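Local coordinates for protein pantothenate kinase (Coxiella burnetii, PDB 3TQC) that catalyses the ATP-dependent phosphorylation of (R)-pantothenate to (R)-4'-phosphopantothenate, the first of five steps from pantothenate to coenzyme A, at residues Lys287-Leu290 with Met291-Leu295; Val212-Thr215 with Leu216-Gln220; Ser154-Met157 with Pro158-Leu161. One frame throughout, in Å; residues are numbered along the deposited sequence.

Contact 1: residues Lys287-Leu290 with Met291-Leu295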
loop_
_atom_site.group_PDB
_atom_site.type_symbol
_atom_site.label_atom_id
_atom_site.label_comp_id
_atom_site.label_asym_id
_atom_site.label_seq_id
_atom_site.Cartn_x
_atom_site.Cartn_y
_atom_site.Cartn_z
ATOM N N LYS B 287 10.536 11.918 20.201
ATOM C CA LYS B 287 9.560 12.853 19.672
ATOM C C LYS B 287 9.927 13.379 18.287
ATOM O O LYS B 287 9.044 13.691 17.489
ATOM C CB LYS B 287 9.345 14.036 20.617
ATOM C CG LYS B 287 8.262 14.992 20.101
ATOM C CD LYS B 287 7.588 15.766 21.219
ATOM C CE LYS B 287 8.174 17.120 21.404
ATOM N NZ LYS B 287 7.846 17.970 20.242
ATOM N N VAL B 288 11.218 13.501 18.020
ATOM C CA VAL B 288 11.684 13.906 16.714
ATOM C C VAL B 288 11.384 12.773 15.741
ATOM O O VAL B 288 10.968 13.014 14.619
ATOM C CB VAL B 288 13.194 14.240 16.726
ATOM C CG1 VAL B 288 13.716 14.484 15.306
ATOM C CG2 VAL B 288 13.452 15.446 17.612
ATOM N N ASN B 289 11.583 11.542 16.188
ATOM C CA ASN B 289 11.270 10.378 15.390
ATOM C C ASN B 289 9.778 10.370 15.067
ATOM O O ASN B 289 9.376 10.238 13.909
ATOM C CB ASN B 289 11.667 9.098 16.140
ATOM C CG ASN B 289 11.729 7.880 15.243
ATOM O OD1 ASN B 289 11.769 7.997 14.020
ATOM N ND2 ASN B 289 11.743 6.698 15.851
ATOM N N LEU B 290 8.961 10.539 16.098
ATOM C CA LEU B 290 7.523 10.634 15.910
ATOM C C LEU B 290 7.179 11.694 14.869
ATOM O O LEU B 290 6.467 11.411 13.907
ATOM C CB LEU B 290 6.842 10.936 17.234
ATOM C CG LEU B 290 5.351 11.229 17.245
ATOM C CD1 LEU B 290 4.558 10.062 16.695
ATOM C CD2 LEU B 290 4.957 11.533 18.671
ATOM N N MET B 291 7.715 12.898 15.030
ATOM C CA MET B 291 7.325 14.010 14.167
ATOM C C MET B 291 7.860 13.857 12.751
ATOM O O MET B 291 7.193 14.261 11.803
ATOM C CB MET B 291 7.758 15.362 14.750
ATOM C CG MET B 291 7.077 15.774 16.089
ATOM S SD MET B 291 5.278 15.478 16.198
ATOM C CE MET B 291 4.629 16.903 15.309
ATOM N N GLU B 292 9.039 13.253 12.609
ATOM C CA GLU B 292 9.726 13.190 11.314
ATOM C C GLU B 292 9.445 11.917 10.518
ATOM O O GLU B 292 9.414 11.948 9.291
ATOM C CB GLU B 292 11.243 13.342 11.490
ATOM C CG GLU B 292 11.688 14.696 12.014
ATOM C CD GLU B 292 13.203 14.897 11.941
ATOM O OE1 GLU B 292 13.975 13.912 11.865
ATOM O OE2 GLU B 292 13.630 16.056 11.956
ATOM N N ASN B 293 9.259 10.797 11.202
ATOM C CA ASN B 293 9.219 9.498 10.522
ATOM C C ASN B 293 8.002 8.613 10.766
ATOM O O ASN B 293 7.789 7.651 10.035
ATOM C CB ASN B 293 10.467 8.707 10.897
ATOM C CG ASN B 293 11.724 9.512 10.728
ATOM O OD1 ASN B 293 12.455 9.739 11.688
ATOM N ND2 ASN B 293 11.979 9.966 9.511
ATOM N N ILE B 294 7.218 8.912 11.788
ATOM C CA ILE B 294 6.115 8.039 12.169
ATOM C C ILE B 294 4.805 8.720 11.827
ATOM O O ILE B 294 4.078 8.258 10.962
ATOM C CB ILE B 294 6.177 7.690 13.663
ATOM C CG1 ILE B 294 7.573 7.140 14.010
ATOM C CG2 ILE B 294 5.049 6.696 14.030
ATOM C CD1 ILE B 294 7.754 6.700 15.463
ATOM N N LEU B 295 4.554 9.858 12.463
ATOM C CA LEU B 295 3.297 10.597 12.326
ATOM C C LEU B 295 2.974 11.039 10.892
ATOM O O LEU B 295 1.812 11.042 10.497
ATOM C CB LEU B 295 3.325 11.831 13.239
ATOM C CG LEU B 295 1.998 12.490 13.590
ATOM C CD1 LEU B 295 1.064 11.494 14.288
ATOM C CD2 LEU B 295 2.236 13.730 14.473
#
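The side chains of Asn289 and Asn293 cross at about a right angle, their amide planes turned 61° apart, near the carboxyl end of helix 271-294, where 291-294 form a wider, pi-type turn. Two acceptors face each other there, Asn289 OD1 lying 3.0 Å from Asn293 OD1 without a bond between them, while Asn289 ND2 gives a weak hydrogen bond to Gly150 O and has Ile294 CD1 beside it. The Glu292 side chain lies alongside that of Val288, both pointing the same way, with Glu292 CD 3.4 Å from Val288 CG1.

In the backbone, Asn293 N still bonds Asn289 O at 2.8 Å, but Ile294 N reaches Asn289 O and Leu290 O only weakly. With Leu290 CG anti to the backbone N (chi1 173°), Leu290 CD1 reaches forward to Ile294 CB and to Leu295 CB, the latter 4.1 Å away. The Leu290 side chain also lies close to that of Ser100, in the predicted ATP-binding loop. Ile294 packs on Phe232 of strand 229-234, and Glu292 O accepts from Arg213 of the second subunit. Leu295 N bonds Leu290 O at 2.9 Å, the i to i+5 bond that defines the pi-type turn.

Contact 2: residues Val212-Thr215 with Leu216-Gln220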
loop_
_atom_site.group_PDB
_atom_site.type_symbol
_atom_site.label_atom_id
_atom_site.label_comp_id
_atom_site.label_asym_id
_atom_site.label_seq_id
_atom_site.Cartn_x
_atom_site.Cartn_y
_atom_site.Cartn_z
ATOM N N VAL B 212 14.880 4.147 1.495
ATOM C CA VAL B 212 15.699 5.213 0.934
ATOM C C VAL B 212 16.088 4.840 -0.507
ATOM O O VAL B 212 16.333 3.666 -0.804
ATOM C CB VAL B 212 16.953 5.461 1.804
ATOM C CG1 VAL B 212 16.557 5.592 3.270
ATOM C CG2 VAL B 212 17.966 4.339 1.636
ATOM N N ARG B 213 16.127 5.821 -1.404
ATOM C CA ARG B 213 16.562 5.559 -2.781
ATOM C C ARG B 213 18.085 5.695 -2.822
ATOM O O ARG B 213 18.591 6.799 -2.968
ATOM C CB ARG B 213 15.938 6.541 -3.803
ATOM C CG ARG B 213 14.452 6.905 -3.634
ATOM C CD ARG B 213 13.476 5.911 -4.260
ATOM N NE ARG B 213 13.549 5.773 -5.723
ATOM C CZ ARG B 213 12.912 6.534 -6.621
ATOM N NH1 ARG B 213 12.157 7.560 -6.251
ATOM N NH2 ARG B 213 13.053 6.281 -7.917
ATOM N N LYS B 214 18.825 4.595 -2.675
ATOM C CA LYS B 214 20.279 4.656 -2.866
ATOM C C LYS B 214 20.539 5.247 -4.246
ATOM O O LYS B 214 21.243 6.247 -4.373
ATOM C CB LYS B 214 20.938 3.280 -2.752
ATOM C CG LYS B 214 21.063 2.743 -1.322
ATOM C CD LYS B 214 22.150 1.654 -1.233
ATOM C CE LYS B 214 21.883 0.651 -0.106
ATOM N NZ LYS B 214 22.929 -0.424 -0.073
ATOM N N THR B 215 19.961 4.614 -5.265
ATOM C CA THR B 215 19.863 5.186 -6.608
ATOM C C THR B 215 18.393 5.300 -7.007
ATOM O O THR B 215 17.519 4.683 -6.397
ATOM C CB THR B 215 20.599 4.333 -7.680
ATOM O OG1 THR B 215 20.169 2.970 -7.594
ATOM C CG2 THR B 215 22.122 4.408 -7.511
ATOM N N LEU B 216 18.132 6.094 -8.040
ATOM C CA LEU B 216 16.800 6.180 -8.625
ATOM C C LEU B 216 16.345 4.817 -9.148
ATOM O O LEU B 216 15.194 4.439 -8.961
ATOM C CB LEU B 216 16.777 7.206 -9.765
ATOM C CG LEU B 216 16.891 8.682 -9.370
ATOM C CD1 LEU B 216 17.104 9.551 -10.599
ATOM C CD2 LEU B 216 15.662 9.146 -8.586
ATOM N N GLN B 217 17.266 4.080 -9.769
ATOM C CA GLN B 217 16.947 2.848 -10.479
ATOM C C GLN B 217 16.733 1.671 -9.541
ATOM O O GLN B 217 16.146 0.658 -9.929
ATOM C CB GLN B 217 18.061 2.496 -11.474
ATOM C CG GLN B 217 18.261 3.519 -12.604
ATOM C CD GLN B 217 19.316 4.597 -12.311
ATOM O OE1 GLN B 217 19.835 4.714 -11.189
ATOM N NE2 GLN B 217 19.633 5.394 -13.335
ATOM N N GLN B 218 17.226 1.787 -8.316
ATOM C CA GLN B 218 17.088 0.723 -7.338
ATOM C C GLN B 218 15.622 0.313 -7.167
ATOM O O GLN B 218 14.758 1.178 -7.041
ATOM C CB GLN B 218 17.649 1.211 -6.004
ATOM C CG GLN B 218 17.494 0.247 -4.851
ATOM C CD GLN B 218 17.847 0.872 -3.515
ATOM O OE1 GLN B 218 17.494 2.024 -3.228
ATOM N NE2 GLN B 218 18.532 0.106 -2.680
ATOM N N LEU B 219 15.359 -0.998 -7.158
ATOM C CA LEU B 219 14.006 -1.532 -6.940
ATOM C C LEU B 219 13.478 -1.155 -5.561
ATOM O O LEU B 219 14.196 -1.272 -4.558
ATOM C CB LEU B 219 13.965 -3.058 -7.131
ATOM C CG LEU B 219 13.638 -3.489 -8.570
ATOM C CD1 LEU B 219 14.175 -4.872 -8.937
ATOM C CD2 LEU B 219 12.129 -3.426 -8.761
ATOM N N GLN B 220 12.231 -0.691 -5.522
ATOM C CA GLN B 220 11.642 -0.177 -4.300
ATOM C C GLN B 220 10.393 -0.958 -3.940
ATOM O O GLN B 220 9.434 -1.020 -4.709
ATOM C CB GLN B 220 11.296 1.317 -4.429
ATOM C CG GLN B 220 12.506 2.276 -4.602
ATOM C CD GLN B 220 13.514 2.210 -3.450
ATOM O OE1 GLN B 220 13.143 2.236 -2.272
ATOM N NE2 GLN B 220 14.790 2.117 -3.791
#
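An irregular loop between strands 199-203 and 229-234 folds back on itself here, and the side-chain amide of Gln218 ties Lys214 to Gln220 within it. Gln218 OE1 accepts from Lys214 N at 2.9 Å and from Gln220 NE2 at 2.8 Å, the two donors arriving over opposite faces of the Gln218 amide, both well out of its plane. The Gln218 chain is extended from its first torsion on (chi1 176°), which carries the oxygen across to the earlier segment. Val212 O is also close to this oxygen, but as a second acceptor it makes no bond with it.

A second tie comes from Arg213, whose chain bends at chi2 and chi3 to turn the guanidinium toward Leu216. Its NH2 meets Leu216 O at 3.0 Å, on a lone pair of that carbonyl oxygen and almost in the guanidinium plane, with a nearly straight N-H...O angle of 163°. Leu216 CD2 lies over one face of the same group, and Gln220 CG approaches it obliquely, 3.8 Å from Arg213 NE. Around the turn, Thr215 OG1 and O both receive weak bonds from Gln218 N.

The loop reaches the second subunit, where Arg213 and Leu216 pack on Glu292 of its helix 271-294, and, a little farther along that chain, Leu219 packs on Pro296 and Gln220 on Tyr297; the backbone of Gln220 also forms hydrogen bonds with it.

Contact 3: residues Ser154-Met157 with Pro158-Leu161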
loop_
_atom_site.group_PDB
_atom_site.type_symbol
_atom_site.label_atom_id
_atom_site.label_comp_id
_atom_site.label_asym_id
_atom_site.label_seq_id
_atom_site.Cartn_x
_atom_site.Cartn_y
_atom_site.Cartn_z
ATOM N N SER B 154 18.474 3.285 11.379
ATOM C CA SER B 154 18.892 2.395 12.446
ATOM C C SER B 154 18.450 0.949 12.213
ATOM O O SER B 154 18.927 0.060 12.909
ATOM C CB SER B 154 18.348 2.885 13.793
ATOM O OG SER B 154 16.939 2.799 13.852
ATOM N N TYR B 155 17.564 0.726 11.237
ATOM C CA TYR B 155 17.056 -0.616 10.922
ATOM C C TYR B 155 17.761 -1.266 9.746
ATOM O O TYR B 155 18.100 -0.604 8.770
ATOM C CB TYR B 155 15.560 -0.581 10.559
ATOM C CG TYR B 155 14.675 -0.142 11.683
ATOM C CD1 TYR B 155 14.128 -1.063 12.576
ATOM C CD2 TYR B 155 14.407 1.193 11.874
ATOM C CE1 TYR B 155 13.314 -0.649 13.614
ATOM C CE2 TYR B 155 13.608 1.613 12.895
ATOM C CZ TYR B 155 13.061 0.704 13.760
ATOM O OH TYR B 155 12.272 1.180 14.764
ATOM N N ASP B 156 17.916 -2.581 9.848
ATOM C CA ASP B 156 18.348 -3.406 8.749
ATOM C C ASP B 156 17.138 -3.665 7.835
ATOM O O ASP B 156 16.449 -4.677 7.956
ATOM C CB ASP B 156 18.919 -4.714 9.306
ATOM C CG ASP B 156 19.559 -5.575 8.245
ATOM O OD1 ASP B 156 19.269 -5.357 7.055
ATOM O OD2 ASP B 156 20.350 -6.475 8.607
ATOM N N MET B 157 16.881 -2.750 6.910
ATOM C CA MET B 157 15.685 -2.858 6.074
ATOM C C MET B 157 15.738 -4.044 5.123
ATOM O O MET B 157 14.743 -4.715 4.944
ATOM C CB MET B 157 15.431 -1.560 5.301
ATOM C CG MET B 157 14.006 -1.415 4.729
ATOM S SD MET B 157 12.676 -1.490 5.953
ATOM C CE MET B 157 13.534 -0.738 7.339
ATOM N N PRO B 158 16.891 -4.310 4.506
ATOM C CA PRO B 158 16.884 -5.478 3.631
ATOM C C PRO B 158 16.511 -6.759 4.387
ATOM O O PRO B 158 15.849 -7.631 3.838
ATOM C CB PRO B 158 18.330 -5.547 3.103
ATOM C CG PRO B 158 18.887 -4.169 3.292
ATOM C CD PRO B 158 18.161 -3.554 4.440
ATOM N N SER B 159 16.924 -6.855 5.645
ATOM C CA SER B 159 16.602 -8.018 6.457
ATOM C C SER B 159 15.099 -8.089 6.793
ATOM O O SER B 159 14.484 -9.166 6.752
ATOM C CB SER B 159 17.444 -8.027 7.728
ATOM O OG SER B 159 17.075 -9.114 8.528
ATOM N N LEU B 160 14.502 -6.953 7.119
ATOM C CA LEU B 160 13.087 -6.944 7.396
ATOM C C LEU B 160 12.309 -7.313 6.133
ATOM O O LEU B 160 11.383 -8.101 6.204
ATOM C CB LEU B 160 12.641 -5.583 7.928
ATOM C CG LEU B 160 11.147 -5.318 8.155
ATOM C CD1 LEU B 160 10.514 -6.383 9.014
ATOM C CD2 LEU B 160 10.999 -3.949 8.804
ATOM N N LEU B 161 12.679 -6.752 4.981
ATOM C CA LEU B 161 11.915 -7.023 3.754
ATOM C C LEU B 161 12.096 -8.477 3.320
ATOM O O LEU B 161 11.188 -9.081 2.777
ATOM C CB LEU B 161 12.325 -6.076 2.636
ATOM C CG LEU B 161 12.009 -4.601 2.919
ATOM C CD1 LEU B 161 12.595 -3.691 1.814
ATOM C CD2 LEU B 161 10.513 -4.388 3.053
#
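Leu161 N bonds Met157 O at 2.9 Å, one of the backbone bonds that build the first turn of helix 157-168. Just before it, Asp156 takes hold of two more amides of that turn, one with its side chain and one with its main chain. Its carboxylate oxygen OD1 accepts from Ser159 N at 3.1 Å, which makes Asp156 the N-cap; the amide comes from above the carboxylate plane, 58° out of it. The first torsion of Asp156 (chi1 -173°) swings the carboxylate beside its own carbonyl and over the start of the helix, where Asp156 CG also rests 3.3 Å from Ser159 CB. Asp156 O makes the first i to i+4 bond of the helix, with Leu160 N at 3.1 Å. Asp156 is in addition the centre of an inverse gamma turn, by which the chain enters the helix.

Met157 packs on the leucines that follow. Its bent chain runs beside Leu160, pointing the same way, with Met157 SD 4.1 Å from Leu160 CD2, and it crosses Leu161, with Met157 CG 4.0 Å from Leu161 CD1. Pro158, placed in the first turn where its missing N-H costs no helical bond, fits closely against Met157, Pro158 CD being 3.5 Å from Met157 CB.

In the loop ahead, Ser154 OG bonds Phe151 O and Gly150 N. The negative charge of Asp156 at this amino end would probably interact favourably with the helix dipole as well as satisfying the Ser159 N-H.

Overall arrangement
All three contacts are local, each between residues that follow one another. Contact 1 is partly buried and lies near the carboxyl end of a helix, beside strand 229-234 and near the nucleotide site; its chemistry is that of helix backbone bonds, aliphatic carbons and a crossed pair of asparagines. Contact 3 is a surface contact at the opposite kind of helix end, an amino terminus capped by a carboxylate. Contact 2, also at the surface, has no regular structure and relies on side-chain amide and guanidinium bonds instead. Contacts 1 and 2 both touch the second subunit, Arg213 of one chain meeting Glu292 of the other. Within one chain contacts 2 and 3 have their nearest atoms about 6 Å apart.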